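Local coordinates for protein acetyltransferase, GNAT family (Bacillus anthracis str. Sterne, PDB 3FBU) that binds coenzyme A and, as a member of the GNAT family, probably transfers the acetyl group of acetyl-CoA to an acceptor substrate, at residues A[132-146]-A[156-168]. Sequence-based numbering, arbitrary orientation.
Sequences YRVMEKIGMRREGYF and WWDEYYYAILEEE. With COA (coenzyme A), chain C.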
# COMPACT_ATOMS: atom_id res chain seq x y z
N TYR A 132 4.31 0.37 -10.08
CA TYR A 132 5.22 -0.58 -10.71
C TYR A 132 4.76 -2.01 -10.51
O TYR A 132 5.08 -2.85 -11.35
CB TYR A 132 6.69 -0.32 -10.40
CG TYR A 132 7.16 -0.67 -9.02
CD1 TYR A 132 7.38 -2.00 -8.68
CD2 TYR A 132 7.44 0.31 -8.08
CE1 TYR A 132 7.85 -2.34 -7.43
CE2 TYR A 132 7.90 -0.03 -6.83
CZ TYR A 132 8.11 -1.36 -6.52
OH TYR A 132 8.56 -1.74 -5.27
N ARG A 133 3.94 -2.28 -9.49
CA ARG A 133 3.34 -3.60 -9.39
C ARG A 133 2.37 -3.89 -10.53
O ARG A 133 2.36 -4.99 -11.05
CB ARG A 133 2.72 -3.85 -8.02
CG ARG A 133 3.77 -4.22 -6.97
CD ARG A 133 4.41 -5.59 -7.28
NE ARG A 133 3.42 -6.66 -7.36
CZ ARG A 133 3.45 -7.72 -8.18
NH1 ARG A 133 4.40 -7.87 -9.08
NH2 ARG A 133 2.48 -8.62 -8.13
N VAL A 134 1.58 -2.91 -10.95
CA VAL A 134 0.76 -3.11 -12.14
C VAL A 134 1.65 -3.44 -13.35
O VAL A 134 1.38 -4.37 -14.11
CB VAL A 134 -0.09 -1.90 -12.43
CG1 VAL A 134 -0.81 -2.09 -13.79
CG2 VAL A 134 -1.08 -1.66 -11.31
N MET A 135 2.74 -2.69 -13.50
CA MET A 135 3.64 -2.90 -14.64
C MET A 135 4.14 -4.34 -14.67
O MET A 135 4.12 -5.00 -15.72
CB MET A 135 4.82 -1.91 -14.60
CG MET A 135 4.40 -0.43 -14.75
SD MET A 135 5.74 0.78 -14.48
CE MET A 135 4.67 2.18 -14.30
N GLU A 136 4.56 -4.84 -13.52
CA GLU A 136 5.08 -6.19 -13.43
C GLU A 136 3.99 -7.23 -13.71
O GLU A 136 4.21 -8.17 -14.48
CB GLU A 136 5.67 -6.41 -12.03
CG GLU A 136 6.94 -5.55 -11.79
CD GLU A 136 7.57 -5.71 -10.42
OE1 GLU A 136 6.90 -6.18 -9.46
OE2 GLU A 136 8.74 -5.25 -10.31
N LYS A 137 2.83 -7.04 -13.11
CA LYS A 137 1.71 -7.98 -13.24
C LYS A 137 1.28 -8.17 -14.69
O LYS A 137 0.85 -9.28 -15.09
CB LYS A 137 0.51 -7.48 -12.42
CG LYS A 137 0.72 -7.51 -10.91
CD LYS A 137 -0.28 -6.62 -10.17
CE LYS A 137 -1.73 -7.17 -10.18
NZ LYS A 137 -1.81 -8.63 -9.98
N ILE A 138 1.36 -7.11 -15.49
CA ILE A 138 0.93 -7.20 -16.87
C ILE A 138 2.05 -7.62 -17.83
O ILE A 138 1.84 -7.70 -19.04
CB ILE A 138 0.22 -5.86 -17.33
CG1 ILE A 138 1.21 -4.69 -17.41
CG2 ILE A 138 -1.00 -5.56 -16.44
CD1 ILE A 138 0.56 -3.36 -17.73
N GLY A 139 3.23 -7.92 -17.30
CA GLY A 139 4.29 -8.54 -18.10
C GLY A 139 5.42 -7.61 -18.53
O GLY A 139 6.29 -8.02 -19.28
N MET A 140 5.42 -6.39 -18.02
CA MET A 140 6.47 -5.43 -18.36
C MET A 140 7.76 -5.72 -17.59
O MET A 140 7.74 -6.26 -16.47
CB MET A 140 5.98 -3.97 -18.18
CG MET A 140 4.63 -3.61 -18.84
SD MET A 140 4.14 -1.82 -18.63
CE MET A 140 5.12 -1.14 -20.00
N ARG A 141 8.88 -5.38 -18.22
CA ARG A 141 10.19 -5.58 -17.65
C ARG A 141 10.78 -4.23 -17.24
O ARG A 141 10.71 -3.28 -18.02
CB ARG A 141 11.11 -6.14 -18.70
CG ARG A 141 10.90 -7.58 -19.06
CD ARG A 141 11.69 -7.99 -20.30
NE ARG A 141 11.16 -7.37 -21.50
CZ ARG A 141 11.71 -6.30 -22.09
NH1 ARG A 141 12.83 -5.75 -21.61
NH2 ARG A 141 11.14 -5.79 -23.16
N ARG A 142 11.40 -4.17 -16.07
CA ARG A 142 12.14 -2.97 -15.66
C ARG A 142 13.44 -2.87 -16.49
O ARG A 142 14.35 -3.73 -16.37
CB ARG A 142 12.42 -2.94 -14.15
CG ARG A 142 13.15 -1.70 -13.74
CD ARG A 142 13.50 -1.64 -12.25
NE ARG A 142 12.34 -1.86 -11.39
CZ ARG A 142 12.41 -2.14 -10.07
NH1 ARG A 142 13.59 -2.24 -9.46
NH2 ARG A 142 11.30 -2.32 -9.38
N GLU A 143 13.52 -1.86 -17.34
CA GLU A 143 14.68 -1.64 -18.22
C GLU A 143 15.61 -0.51 -17.73
O GLU A 143 16.80 -0.45 -18.10
CB GLU A 143 14.20 -1.32 -19.60
CG GLU A 143 13.62 -2.52 -20.34
CD GLU A 143 13.43 -2.23 -21.81
OE1 GLU A 143 13.21 -1.06 -22.16
OE2 GLU A 143 13.50 -3.17 -22.64
N GLY A 144 15.07 0.36 -16.90
CA GLY A 144 15.84 1.50 -16.42
C GLY A 144 15.49 2.00 -15.04
O GLY A 144 14.35 1.86 -14.58
N TYR A 145 16.49 2.62 -14.41
CA TYR A 145 16.33 3.26 -13.11
C TYR A 145 17.15 4.55 -13.17
O TYR A 145 18.37 4.52 -13.14
CB TYR A 145 16.79 2.32 -12.03
CG TYR A 145 16.71 2.81 -10.61
CD1 TYR A 145 16.03 3.98 -10.25
CD2 TYR A 145 17.35 2.10 -9.60
CE1 TYR A 145 16.00 4.42 -8.90
CE2 TYR A 145 17.31 2.51 -8.28
CZ TYR A 145 16.63 3.67 -7.94
OH TYR A 145 16.59 4.05 -6.61
N PHE A 146 16.46 5.66 -13.39
CA PHE A 146 17.10 6.94 -13.66
C PHE A 146 17.09 7.76 -12.38
O PHE A 146 16.02 7.99 -11.82
CB PHE A 146 16.32 7.70 -14.71
CG PHE A 146 16.20 6.97 -16.02
CD1 PHE A 146 17.33 6.63 -16.71
CD2 PHE A 146 14.97 6.63 -16.53
CE1 PHE A 146 17.24 5.94 -17.92
CE2 PHE A 146 14.89 5.95 -17.73
CZ PHE A 146 16.03 5.62 -18.41
N TRP A 156 14.02 17.07 -7.62
CA TRP A 156 14.35 16.03 -8.62
C TRP A 156 13.98 14.60 -8.16
O TRP A 156 14.54 14.07 -7.20
CB TRP A 156 15.85 16.05 -8.97
CG TRP A 156 16.34 17.31 -9.58
CD1 TRP A 156 16.99 18.33 -8.94
CD2 TRP A 156 16.20 17.73 -10.94
NE1 TRP A 156 17.28 19.33 -9.82
CE2 TRP A 156 16.82 18.99 -11.06
CE3 TRP A 156 15.64 17.15 -12.09
CZ2 TRP A 156 16.87 19.70 -12.26
CZ3 TRP A 156 15.70 17.85 -13.29
CH2 TRP A 156 16.30 19.12 -13.36
N TRP A 157 13.08 13.97 -8.89
CA TRP A 157 12.65 12.61 -8.58
C TRP A 157 13.35 11.59 -9.46
O TRP A 157 13.80 11.93 -10.56
CB TRP A 157 11.16 12.48 -8.80
CG TRP A 157 10.31 13.11 -7.73
CD1 TRP A 157 10.74 13.66 -6.54
CD2 TRP A 157 8.89 13.20 -7.73
NE1 TRP A 157 9.65 14.11 -5.82
CE2 TRP A 157 8.51 13.85 -6.53
CE3 TRP A 157 7.90 12.84 -8.65
CZ2 TRP A 157 7.17 14.12 -6.22
CZ3 TRP A 157 6.57 13.11 -8.34
CH2 TRP A 157 6.22 13.74 -7.13
N ASP A 158 13.42 10.36 -8.95
CA ASP A 158 13.94 9.20 -9.66
C ASP A 158 12.81 8.66 -10.54
O ASP A 158 11.66 9.00 -10.35
CB ASP A 158 14.39 8.07 -8.70
CG ASP A 158 15.60 8.42 -7.83
OD1 ASP A 158 16.29 9.45 -8.05
OD2 ASP A 158 15.87 7.63 -6.89
N GLU A 159 13.13 7.80 -11.50
CA GLU A 159 12.11 7.19 -12.33
C GLU A 159 12.53 5.76 -12.63
O GLU A 159 13.67 5.54 -13.02
CB GLU A 159 12.00 7.99 -13.62
CG GLU A 159 10.98 7.59 -14.58
CD GLU A 159 10.96 8.53 -15.79
OE1 GLU A 159 11.80 9.46 -15.84
OE2 GLU A 159 10.09 8.37 -16.65
N TYR A 160 11.60 4.82 -12.47
CA TYR A 160 11.75 3.49 -13.09
C TYR A 160 11.14 3.52 -14.47
O TYR A 160 10.10 4.14 -14.67
CB TYR A 160 10.98 2.43 -12.31
CG TYR A 160 11.57 1.95 -11.01
CD1 TYR A 160 12.93 1.90 -10.79
CD2 TYR A 160 10.73 1.46 -10.01
CE1 TYR A 160 13.45 1.42 -9.58
CE2 TYR A 160 11.23 0.96 -8.84
CZ TYR A 160 12.58 0.95 -8.62
OH TYR A 160 13.06 0.45 -7.43
N TYR A 161 11.76 2.80 -15.40
CA TYR A 161 11.28 2.68 -16.75
C TYR A 161 11.05 1.20 -17.07
O TYR A 161 11.96 0.38 -16.95
CB TYR A 161 12.36 3.24 -17.65
CG TYR A 161 12.03 3.45 -19.07
CD1 TYR A 161 11.87 4.73 -19.59
CD2 TYR A 161 11.92 2.35 -19.96
CE1 TYR A 161 11.63 4.91 -20.94
CE2 TYR A 161 11.67 2.53 -21.28
CZ TYR A 161 11.53 3.82 -21.77
OH TYR A 161 11.28 3.94 -23.12
N TYR A 162 9.82 0.90 -17.44
CA TYR A 162 9.39 -0.44 -17.81
C TYR A 162 9.01 -0.51 -19.27
O TYR A 162 8.57 0.49 -19.86
CB TYR A 162 8.18 -0.84 -16.96
CG TYR A 162 8.50 -1.30 -15.57
CD1 TYR A 162 8.85 -0.39 -14.59
CD2 TYR A 162 8.50 -2.66 -15.23
CE1 TYR A 162 9.14 -0.80 -13.33
CE2 TYR A 162 8.80 -3.07 -13.95
CZ TYR A 162 9.13 -2.13 -13.01
OH TYR A 162 9.44 -2.47 -11.71
N ALA A 163 9.14 -1.70 -19.87
CA ALA A 163 8.78 -1.89 -21.26
C ALA A 163 8.29 -3.31 -21.53
O ALA A 163 8.67 -4.27 -20.83
CB ALA A 163 9.98 -1.59 -22.18
N ILE A 164 7.46 -3.41 -22.56
CA ILE A 164 7.05 -4.72 -23.09
C ILE A 164 7.06 -4.67 -24.60
O ILE A 164 6.68 -3.66 -25.22
CB ILE A 164 5.71 -5.16 -22.49
CG1 ILE A 164 5.39 -6.61 -22.88
CG2 ILE A 164 4.54 -4.18 -22.91
CD1 ILE A 164 4.15 -7.18 -22.09
N LEU A 165 7.50 -5.78 -25.19
CA LEU A 165 7.62 -5.93 -26.63
C LEU A 165 6.50 -6.80 -27.22
O LEU A 165 5.91 -7.63 -26.51
CB LEU A 165 8.96 -6.54 -26.96
CG LEU A 165 10.19 -5.63 -26.80
CD1 LEU A 165 11.46 -6.45 -26.74
CD2 LEU A 165 10.25 -4.62 -27.94
N GLU A 166 6.22 -6.57 -28.50
CA GLU A 166 5.24 -7.34 -29.29
C GLU A 166 5.45 -8.86 -29.18
O GLU A 166 4.48 -9.60 -29.13
CB GLU A 166 5.24 -6.93 -30.78
CG GLU A 166 6.59 -6.91 -31.49
CD GLU A 166 6.50 -6.46 -32.95
OE1 GLU A 166 5.61 -6.97 -33.68
OE2 GLU A 166 7.31 -5.62 -33.39
N GLU A 167 6.69 -9.29 -29.07
CA GLU A 167 7.00 -10.73 -29.03
C GLU A 167 6.60 -11.39 -27.69
O GLU A 167 6.44 -12.61 -27.61
CB GLU A 167 8.49 -10.95 -29.29
CG GLU A 167 8.99 -10.60 -30.73
CD GLU A 167 10.52 -10.77 -30.91
OE1 GLU A 167 11.21 -10.98 -29.88
OE2 GLU A 167 11.01 -10.70 -32.08
N GLU A 168 6.45 -10.58 -26.64
CA GLU A 168 6.24 -11.08 -25.29
C GLU A 168 4.74 -11.20 -24.97
O GLU A 168 4.39 -11.62 -23.86
CB GLU A 168 6.89 -10.15 -24.27
CG GLU A 168 8.38 -9.96 -24.45
CD GLU A 168 8.94 -9.00 -23.41
OE1 GLU A 168 8.90 -7.77 -23.65
OE2 GLU A 168 9.40 -9.48 -22.35
N1A COA C . 2.71 -1.64 -1.12
C2A COA C . 2.96 -2.76 -1.87
N3A COA C . 2.04 -3.20 -2.79
C4A COA C . 0.89 -2.49 -2.95
C5A COA C . 0.62 -1.36 -2.21
C6A COA C . 1.56 -0.91 -1.29
N6A COA C . 1.35 0.20 -0.57
N7A COA C . -0.58 -0.89 -2.59
C8A COA C . -1.09 -1.71 -3.54
N9A COA C . -0.18 -2.71 -3.77
C1B COA C . -0.20 -3.75 -4.81
C2B COA C . -1.45 -4.64 -4.76
O2B COA C . -1.33 -5.68 -3.79
C3B COA C . -1.47 -5.13 -6.19
O3B COA C . -0.57 -6.22 -6.35
P3B COA C . -1.01 -7.77 -6.21
O7A COA C . 0.05 -8.67 -6.76
O8A COA C . -1.27 -8.03 -4.75
O9A COA C . -2.28 -7.93 -7.02
C4B COA C . -0.96 -3.92 -6.99
O4B COA C . -0.19 -3.16 -6.10
C5B COA C . -2.08 -3.05 -7.53
O5B COA C . -2.73 -3.78 -8.55
P1A COA C . -4.22 -3.41 -9.01
O1A COA C . -5.20 -3.87 -7.95
O2A COA C . -4.48 -3.97 -10.35
O3A COA C . -4.13 -1.80 -9.10
P2A COA C . -5.26 -0.75 -8.65
O4A COA C . -6.55 -1.09 -9.34
O5A COA C . -5.30 -0.71 -7.12
O6A COA C . -4.62 0.62 -9.22
CBP COA C . -3.02 2.39 -9.40
CCP COA C . -3.22 0.89 -9.17
CDP COA C . -3.76 2.71 -10.71
CEP COA C . -1.51 2.57 -9.49
CAP COA C . -3.62 3.19 -8.21
OAP COA C . -2.89 2.95 -7.01
C9P COA C . -3.59 4.67 -8.42
O9P COA C . -4.53 5.27 -9.22
N8P COA C . -2.59 5.40 -7.91
C7P COA C . -2.62 6.86 -7.95
C6P COA C . -2.30 7.43 -9.32
C5P COA C . -0.90 7.04 -9.79
O5P COA C . 0.12 7.23 -9.09
N4P COA C . -0.84 6.53 -11.00
C3P COA C . 0.41 5.98 -11.54
C2P COA C . 1.36 7.02 -12.11
S1P COA C . 2.77 6.22 -12.92
O HOH W 1 6.81 -10.00 -20.76
O HOH W 2 14.35 6.02 -5.27
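The C-terminal beta hairpin of the GNAT fold pairs Arg-141 to Phe-146 antiparallel with Glu-159 to Ala-163, while helix 129-137 packs on the same hairpin and turns Arg-133 and Lys-137 to the 3'-phosphate of coenzyme A. A classic beta bulge shifts the register by one residue: Tyr-161 O accepts from both Glu-143 N (2.8 Å) and Gly-144 N (3.1 Å). Tyr-162 shows how one ring can join helix to hairpin. Met-135 CB lies over one face, with its SD oblique to the ring, and Arg-142 CB covers the other. At the ring's end, Tyr-162 OH donates to Glu-136 OE2 and accepts, side-on, from Arg-142 NE and NH2, each at 3.0 Å. Glu-136 OE1 forms a salt bridge with Arg-133 NH1, whose NH2 bonds the phosphate oxygen O7A. Arg-142 leaves the strand with CG trans to its N (chi1 -179°) and bends at chi3, which lays its guanidinium on the Tyr-160 ring, CZ 3.6 Å from the centroid and planes 12° apart. That ring also points its edge at the faces of Tyr-132 and Tyr-145. Near the C-terminus, Arg-141 clasps the carboxylate of Glu-168 through NE and NH2, and its NH1 makes a salt bridge to Glu-143 OE2 (2.9 Å), whose OE1 is paired with Arg-119 NH1.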